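Local coordinates for putative signal recognition particle protein (Chaetomium thermophilum, PDB 5CK4) that binds GDP and GTP as the Arf-like GTPase subunit of the signal recognition particle receptor, probably at the endoplasmic reticulum membrane, at residues A[213-218]-A[292-297]; A[164-169]-A[307-312]. All blocks are in the same frame, centred on the assembly; numbering follows the deposited sequence.

Contact 1 (A[213-218]-A[292-297]). With GDP (guanosine-5'-diphosphate), chain C.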
loop_
_atom_site.group_PDB
_atom_site.type_symbol
_atom_site.label_atom_id
_atom_site.label_comp_id
_atom_site.label_asym_id
_atom_site.label_seq_id
_atom_site.Cartn_x
_atom_site.Cartn_y
_atom_site.Cartn_z
ATOM N N PRO A 213 0.743 -3.793 8.312
ATOM C CA PRO A 213 1.585 -2.642 7.948
ATOM C C PRO A 213 1.496 -2.263 6.469
ATOM O O PRO A 213 1.108 -3.089 5.650
ATOM C CB PRO A 213 2.998 -3.127 8.267
ATOM C CG PRO A 213 2.909 -4.629 8.261
ATOM C CD PRO A 213 1.536 -4.942 8.776
ATOM N N VAL A 214 1.869 -1.029 6.135
ATOM C CA VAL A 214 1.737 -0.541 4.765
ATOM C C VAL A 214 3.068 0.052 4.327
ATOM O O VAL A 214 3.576 0.991 4.951
ATOM C CB VAL A 214 0.640 0.549 4.638
ATOM C CG1 VAL A 214 0.568 1.091 3.211
ATOM C CG2 VAL A 214 -0.717 -0.011 5.031
ATOM N N LEU A 215 3.632 -0.514 3.268
ATOM C CA LEU A 215 4.854 0.014 2.692
ATOM C C LEU A 215 4.446 0.869 1.512
ATOM O O LEU A 215 3.831 0.369 0.568
ATOM C CB LEU A 215 5.760 -1.128 2.213
ATOM C CG LEU A 215 7.039 -0.680 1.504
ATOM C CD1 LEU A 215 7.944 0.103 2.453
ATOM C CD2 LEU A 215 7.779 -1.894 0.947
ATOM N N ILE A 216 4.767 2.155 1.563
ATOM C CA ILE A 216 4.565 2.996 0.393
ATOM C C ILE A 216 5.840 2.939 -0.446
ATOM O O ILE A 216 6.869 3.514 -0.091
ATOM C CB ILE A 216 4.187 4.437 0.766
ATOM C CG1 ILE A 216 2.871 4.431 1.547
ATOM C CG2 ILE A 216 4.053 5.288 -0.516
ATOM C CD1 ILE A 216 2.519 5.740 2.212
ATOM N N ALA A 217 5.763 2.199 -1.544
ATOM C CA ALA A 217 6.928 1.924 -2.372
ATOM C C ALA A 217 7.026 2.953 -3.501
ATOM O O ALA A 217 6.230 2.943 -4.455
ATOM C CB ALA A 217 6.851 0.499 -2.917
ATOM N N ALA A 218 7.981 3.870 -3.361
ATOM C CA ALA A 218 8.155 4.938 -4.337
ATOM C C ALA A 218 9.052 4.443 -5.468
ATOM O O ALA A 218 10.280 4.570 -5.389
ATOM C CB ALA A 218 8.742 6.196 -3.656
ATOM N N GLU A 292 5.304 3.284 6.140
ATOM C CA GLU A 292 6.654 3.794 5.819
ATOM C C GLU A 292 6.823 4.028 4.313
ATOM O O GLU A 292 6.345 3.245 3.491
ATOM C CB GLU A 292 7.744 2.827 6.329
ATOM C CG GLU A 292 9.183 3.348 6.157
ATOM C CD GLU A 292 10.236 2.489 6.850
ATOM O OE1 GLU A 292 9.905 1.796 7.841
ATOM O OE2 GLU A 292 11.406 2.509 6.396
ATOM N N VAL A 293 7.525 5.096 3.953
ATOM C CA VAL A 293 7.766 5.403 2.549
ATOM C C VAL A 293 9.194 4.971 2.226
ATOM O O VAL A 293 10.130 5.285 2.972
ATOM C CB VAL A 293 7.580 6.901 2.271
ATOM C CG1 VAL A 293 7.873 7.235 0.804
ATOM C CG2 VAL A 293 6.170 7.335 2.654
ATOM N N MET A 294 9.374 4.236 1.139
ATOM C CA MET A 294 10.712 3.715 0.811
ATOM C C MET A 294 10.908 3.757 -0.695
ATOM O O MET A 294 10.039 3.313 -1.446
ATOM C CB MET A 294 10.875 2.281 1.325
ATOM C CG MET A 294 12.274 1.666 1.069
ATOM S SD MET A 294 12.471 0.052 1.850
ATOM C CE MET A 294 11.886 0.412 3.511
ATOM N N GLY A 295 12.032 4.306 -1.143
ATOM C CA GLY A 295 12.316 4.334 -2.567
ATOM C C GLY A 295 12.850 3.023 -3.101
ATOM O O GLY A 295 13.424 2.208 -2.368
ATOM N N GLY A 296 12.654 2.809 -4.395
ATOM C CA GLY A 296 13.224 1.652 -5.064
ATOM C C GLY A 296 12.960 1.695 -6.555
ATOM O O GLY A 296 12.412 2.676 -7.064
ATOM N N ASN A 297 13.356 0.636 -7.254
ATOM C CA ASN A 297 13.110 0.520 -8.684
ATOM C C ASN A 297 13.112 -0.943 -9.120
ATOM O O ASN A 297 13.823 -1.769 -8.549
ATOM C CB ASN A 297 14.139 1.344 -9.475
ATOM C CG ASN A 297 15.565 0.867 -9.255
ATOM O OD1 ASN A 297 16.134 1.067 -8.187
ATOM N ND2 ASN A 297 16.145 0.230 -10.265
HETATM P PB GDP C . 1.083 -1.525 -13.675
HETATM O O1B GDP C . 0.879 -3.010 -13.594
HETATM O O2B GDP C . 1.057 -0.932 -12.274
HETATM O O3B GDP C . 0.018 -0.822 -14.485
HETATM O O3A GDP C . 2.514 -1.149 -14.295
HETATM P PA GDP C . 3.407 -2.020 -15.321
HETATM O O1A GDP C . 4.015 -3.199 -14.629
HETATM O O2A GDP C . 2.648 -2.391 -16.570
HETATM O "O5'" GDP C . 4.507 -0.895 -15.580
HETATM C "C5'" GDP C . 4.145 0.313 -16.229
HETATM C "C4'" GDP C . 5.357 0.796 -17.009
HETATM O "O4'" GDP C . 6.357 1.253 -16.095
HETATM C "C3'" GDP C . 5.995 -0.318 -17.828
HETATM O "O3'" GDP C . 6.488 0.276 -19.030
HETATM C "C2'" GDP C . 7.182 -0.759 -16.991
HETATM O "O2'" GDP C . 8.260 -1.264 -17.774
HETATM C "C1'" GDP C . 7.579 0.545 -16.337
HETATM N N9 GDP C . 8.303 0.344 -15.064
HETATM C C8 GDP C . 7.967 -0.469 -14.040
HETATM N N7 GDP C . 8.874 -0.354 -13.029
HETATM C C5 GDP C . 9.779 0.561 -13.410
HETATM C C6 GDP C . 10.997 1.146 -12.832
HETATM O O6 GDP C . 11.371 0.801 -11.686
HETATM N N1 GDP C . 11.646 2.076 -13.558
HETATM C C2 GDP C . 11.246 2.456 -14.791
HETATM N N2 GDP C . 11.961 3.386 -15.469
HETATM N N3 GDP C . 10.139 1.952 -15.387
HETATM C C4 GDP C . 9.395 1.015 -14.749
#

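Contact 2 (A[164-169]-A[307-312])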
loop_
_atom_site.group_PDB
_atom_site.type_symbol
_atom_site.label_atom_id
_atom_site.label_comp_id
_atom_site.label_asym_id
_atom_site.label_seq_id
_atom_site.Cartn_x
_atom_site.Cartn_y
_atom_site.Cartn_z
ATOM N N ALA A 164 0.168 -7.805 5.028
ATOM C CA ALA A 164 0.748 -6.506 4.694
ATOM C C ALA A 164 0.241 -5.969 3.375
ATOM O O ALA A 164 -0.340 -6.697 2.574
ATOM C CB ALA A 164 2.277 -6.574 4.677
ATOM N N VAL A 165 0.493 -4.685 3.152
ATOM C CA VAL A 165 0.115 -4.018 1.918
ATOM C C VAL A 165 1.331 -3.293 1.365
ATOM O O VAL A 165 2.033 -2.611 2.100
ATOM C CB VAL A 165 -0.983 -2.966 2.191
ATOM C CG1 VAL A 165 -1.175 -2.020 0.974
ATOM C CG2 VAL A 165 -2.279 -3.648 2.556
ATOM N N ILE A 166 1.598 -3.456 0.075
ATOM C CA ILE A 166 2.529 -2.551 -0.584
ATOM C C ILE A 166 1.720 -1.610 -1.475
ATOM O O ILE A 166 0.964 -2.067 -2.347
ATOM C CB ILE A 166 3.556 -3.312 -1.438
ATOM C CG1 ILE A 166 4.451 -4.191 -0.562
ATOM C CG2 ILE A 166 4.396 -2.322 -2.255
ATOM C CD1 ILE A 166 5.384 -5.129 -1.385
ATOM N N PHE A 167 1.832 -0.306 -1.233
ATOM C CA PHE A 167 1.186 0.674 -2.107
ATOM C C PHE A 167 2.249 1.253 -3.043
ATOM O O PHE A 167 3.106 2.035 -2.608
ATOM C CB PHE A 167 0.535 1.789 -1.291
ATOM C CG PHE A 167 -0.246 2.775 -2.131
ATOM C CD1 PHE A 167 0.386 3.867 -2.723
ATOM C CD2 PHE A 167 -1.607 2.587 -2.357
ATOM C CE1 PHE A 167 -0.335 4.761 -3.508
ATOM C CE2 PHE A 167 -2.331 3.484 -3.131
ATOM C CZ PHE A 167 -1.699 4.566 -3.704
ATOM N N LEU A 168 2.193 0.866 -4.318
ATOM C CA LEU A 168 3.217 1.256 -5.291
ATOM C C LEU A 168 2.771 2.485 -6.073
ATOM O O LEU A 168 1.632 2.566 -6.505
ATOM C CB LEU A 168 3.477 0.117 -6.265
ATOM C CG LEU A 168 4.734 0.084 -7.150
ATOM C CD1 LEU A 168 5.990 -0.170 -6.318
ATOM C CD2 LEU A 168 4.581 -1.006 -8.190
ATOM N N LEU A 169 3.688 3.433 -6.260
ATOM C CA LEU A 169 3.429 4.617 -7.072
ATOM C C LEU A 169 4.643 4.921 -7.952
ATOM O O LEU A 169 5.765 4.478 -7.662
ATOM C CB LEU A 169 3.070 5.836 -6.194
ATOM C CG LEU A 169 4.118 6.290 -5.146
ATOM C CD1 LEU A 169 5.172 7.252 -5.759
ATOM C CD2 LEU A 169 3.430 6.945 -3.961
ATOM N N ARG A 307 15.323 -3.854 -0.603
ATOM C CA ARG A 307 14.938 -3.201 0.647
ATOM C C ARG A 307 13.433 -3.317 0.891
ATOM O O ARG A 307 12.997 -3.450 2.037
ATOM C CB ARG A 307 15.357 -1.730 0.674
ATOM C CG ARG A 307 16.859 -1.505 0.757
ATOM C CD ARG A 307 17.170 -0.216 1.506
ATOM N NE ARG A 307 16.663 -0.258 2.878
ATOM C CZ ARG A 307 15.925 0.698 3.439
ATOM N NH1 ARG A 307 15.604 1.791 2.753
ATOM N NH2 ARG A 307 15.511 0.560 4.692
ATOM N N TRP A 308 12.645 -3.260 -0.183
ATOM C CA TRP A 308 11.201 -3.457 -0.070
ATOM C C TRP A 308 10.910 -4.862 0.451
ATOM O O TRP A 308 10.119 -5.027 1.375
ATOM C CB TRP A 308 10.502 -3.277 -1.420
ATOM C CG TRP A 308 10.431 -1.886 -1.967
ATOM C CD1 TRP A 308 10.487 -0.714 -1.277
ATOM C CD2 TRP A 308 10.261 -1.531 -3.349
ATOM N NE1 TRP A 308 10.378 0.350 -2.141
ATOM C CE2 TRP A 308 10.239 -0.127 -3.418
ATOM C CE3 TRP A 308 10.151 -2.271 -4.533
ATOM C CZ2 TRP A 308 10.078 0.558 -4.623
ATOM C CZ3 TRP A 308 9.997 -1.590 -5.730
ATOM C CH2 TRP A 308 9.964 -0.189 -5.767
ATOM N N TRP A 309 11.548 -5.875 -0.142
ATOM C CA TRP A 309 11.314 -7.262 0.266
ATOM C C TRP A 309 11.726 -7.509 1.715
ATOM O O TRP A 309 11.104 -8.305 2.418
ATOM C CB TRP A 309 12.066 -8.265 -0.627
ATOM C CG TRP A 309 11.820 -8.161 -2.122
ATOM C CD1 TRP A 309 12.763 -8.257 -3.102
ATOM C CD2 TRP A 309 10.563 -7.958 -2.798
ATOM N NE1 TRP A 309 12.182 -8.125 -4.339
ATOM C CE2 TRP A 309 10.835 -7.936 -4.183
ATOM C CE3 TRP A 309 9.243 -7.789 -2.369
ATOM C CZ2 TRP A 309 9.837 -7.749 -5.138
ATOM C CZ3 TRP A 309 8.255 -7.600 -3.321
ATOM C CH2 TRP A 309 8.557 -7.589 -4.687
ATOM N N ARG A 310 12.788 -6.840 2.148
ATOM C CA ARG A 310 13.291 -6.998 3.510
ATOM C C ARG A 310 12.307 -6.422 4.527
ATOM O O ARG A 310 12.032 -7.035 5.557
ATOM C CB ARG A 310 14.643 -6.301 3.647
ATOM C CG ARG A 310 15.320 -6.468 4.991
ATOM C CD ARG A 310 16.775 -6.006 4.916
ATOM N NE ARG A 310 17.539 -6.747 3.907
ATOM C CZ ARG A 310 17.872 -6.274 2.707
ATOM N NH1 ARG A 310 17.513 -5.049 2.349
ATOM N NH2 ARG A 310 18.568 -7.026 1.860
ATOM N N TRP A 311 11.781 -5.240 4.218
ATOM C CA TRP A 311 10.843 -4.552 5.103
ATOM C C TRP A 311 9.600 -5.411 5.351
ATOM O O TRP A 311 9.168 -5.585 6.496
ATOM C CB TRP A 311 10.461 -3.199 4.493
ATOM C CG TRP A 311 9.712 -2.270 5.406
ATOM C CD1 TRP A 311 10.245 -1.311 6.220
ATOM C CD2 TRP A 311 8.290 -2.203 5.585
ATOM N NE1 TRP A 311 9.243 -0.652 6.894
ATOM C CE2 TRP A 311 8.034 -1.184 6.523
ATOM C CE3 TRP A 311 7.212 -2.914 5.052
ATOM C CZ2 TRP A 311 6.746 -0.854 6.929
ATOM C CZ3 TRP A 311 5.928 -2.582 5.459
ATOM C CH2 TRP A 311 5.710 -1.564 6.386
ATOM N N ILE A 312 9.046 -5.961 4.273
ATOM C CA ILE A 312 7.875 -6.834 4.358
ATOM C C ILE A 312 8.190 -8.137 5.079
ATOM O O ILE A 312 7.444 -8.575 5.963
ATOM C CB ILE A 312 7.316 -7.157 2.955
ATOM C CG1 ILE A 312 6.800 -5.883 2.278
ATOM C CG2 ILE A 312 6.215 -8.205 3.042
ATOM C CD1 ILE A 312 5.531 -5.317 2.879
#

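Contact 1 (A[213-218]-A[292-297])
Five backbone hydrogen bonds zip Val214, Ile216 and Ala218 to Glu292, Met294 and Gly296, with donors and acceptors alternating between the two strands. Glu292 N gives to Val214 O at 3.1 Å, and Ile216 N reaches Glu292 O at 2.7 Å. Ile216 O then receives Met294 N, and Met294 O receives Ala218 N. In the last bond Gly296 N lies 3.1 Å from Ala218 O but 44° out of the carbonyl plane, a departure from the straighter pairing at the Glu292 end. Ile216 thus straddles Val293, the mark of a parallel pair, and the 214-218 and 292-295 axes run 26° apart; here they are strands of the P-loop GTPase sheet. Met294 O also accepts a hydrogen bond from Trp308 NE1, and Glu292 OE1 takes one from Trp311 NE1, both from helix 306-313. Leu215 CG lies anti to the backbone N (chi1 176°), and its CD1 branch packs 3.8 Å from Met294 CB. On the other face Ile216 CB meets Val293 CG2 at 4.0 Å; helix 229-249 covers this face, with Leu236 on Ile216 and Val232 on Val293. Past the strand end, Asn297 directs OD1 to Gly304 N and ND2 to Ile299 O, and its CA lies 3.5 Å from O6 of the GDP guanine.

Contact 2 (A[164-169]-A[307-312])
Ile312 reaches the strand through its terminal methyl: CD1 lies 3.9 Å from Ala164 CB and 3.8 Å from Ile166 CG1. These two strand residues, two apart in sequence, direct their side chains toward the helix, whereas Val165 between them points away. Two successive turns of the Ile312 chain, chi1 -64° and chi2 -71°, bring CD1 to both partners; CG1, beside the backbone N and anti to the carbonyl carbon, approaches Ile166 CD1 to 4.0 Å, and the two isoleucine chains meet at a slant. Ile166 CD1 also has the Trp309 ring as a neighbour, its CZ3 atom 4.3 Å away. At the other end of the contact, Leu168 CD1 comes within 4.0 Å of Trp308 CH2, the two side chains running at about a right angle.

This first shell is wholly apolar. In the next, Trp309 is also in edge-to-face contact with Phe39 and in cation-pi contact with Arg109. Leu35 of helix 32-40 touches Leu168, Trp308 and Trp309 alike, while Val22 and Phe111 also touch Ile312. Backbone hydrogen bonds from Ile166 to Leu23 and Ile25 tie the strand to its neighbour 21-25. The short axes lie 10.4 Å apart and their directions differ by 155°, so the helix runs nearly antiparallel to the strand, the layered packing of the C-terminal helix against the central parallel strands in an Arf-like P-loop GTPase fold.

Overall arrangement
The centres of contacts 1 and 2 are about 5 Å apart, and both reach one sheet, in which strands 159-170 and 214-219 are neighbours. Leu215 O bonds to Phe167 N across that shared border at 2.8 Å. Along the chain the order is 164-169, 213-218, 292-297, 307-312, which nests contact 1 inside the loop closed by contact 2. Strand 291-295 leads on to helix 306-313, which folds back over the sheet, placing Trp308 CE2 3.5 Å from Ala217 CB. Edge strand and final helix are thereby coupled beside the nucleotide: the connection between them includes Val298 and Ile299, which bind GDP, and Leu168 approaches the P-loop.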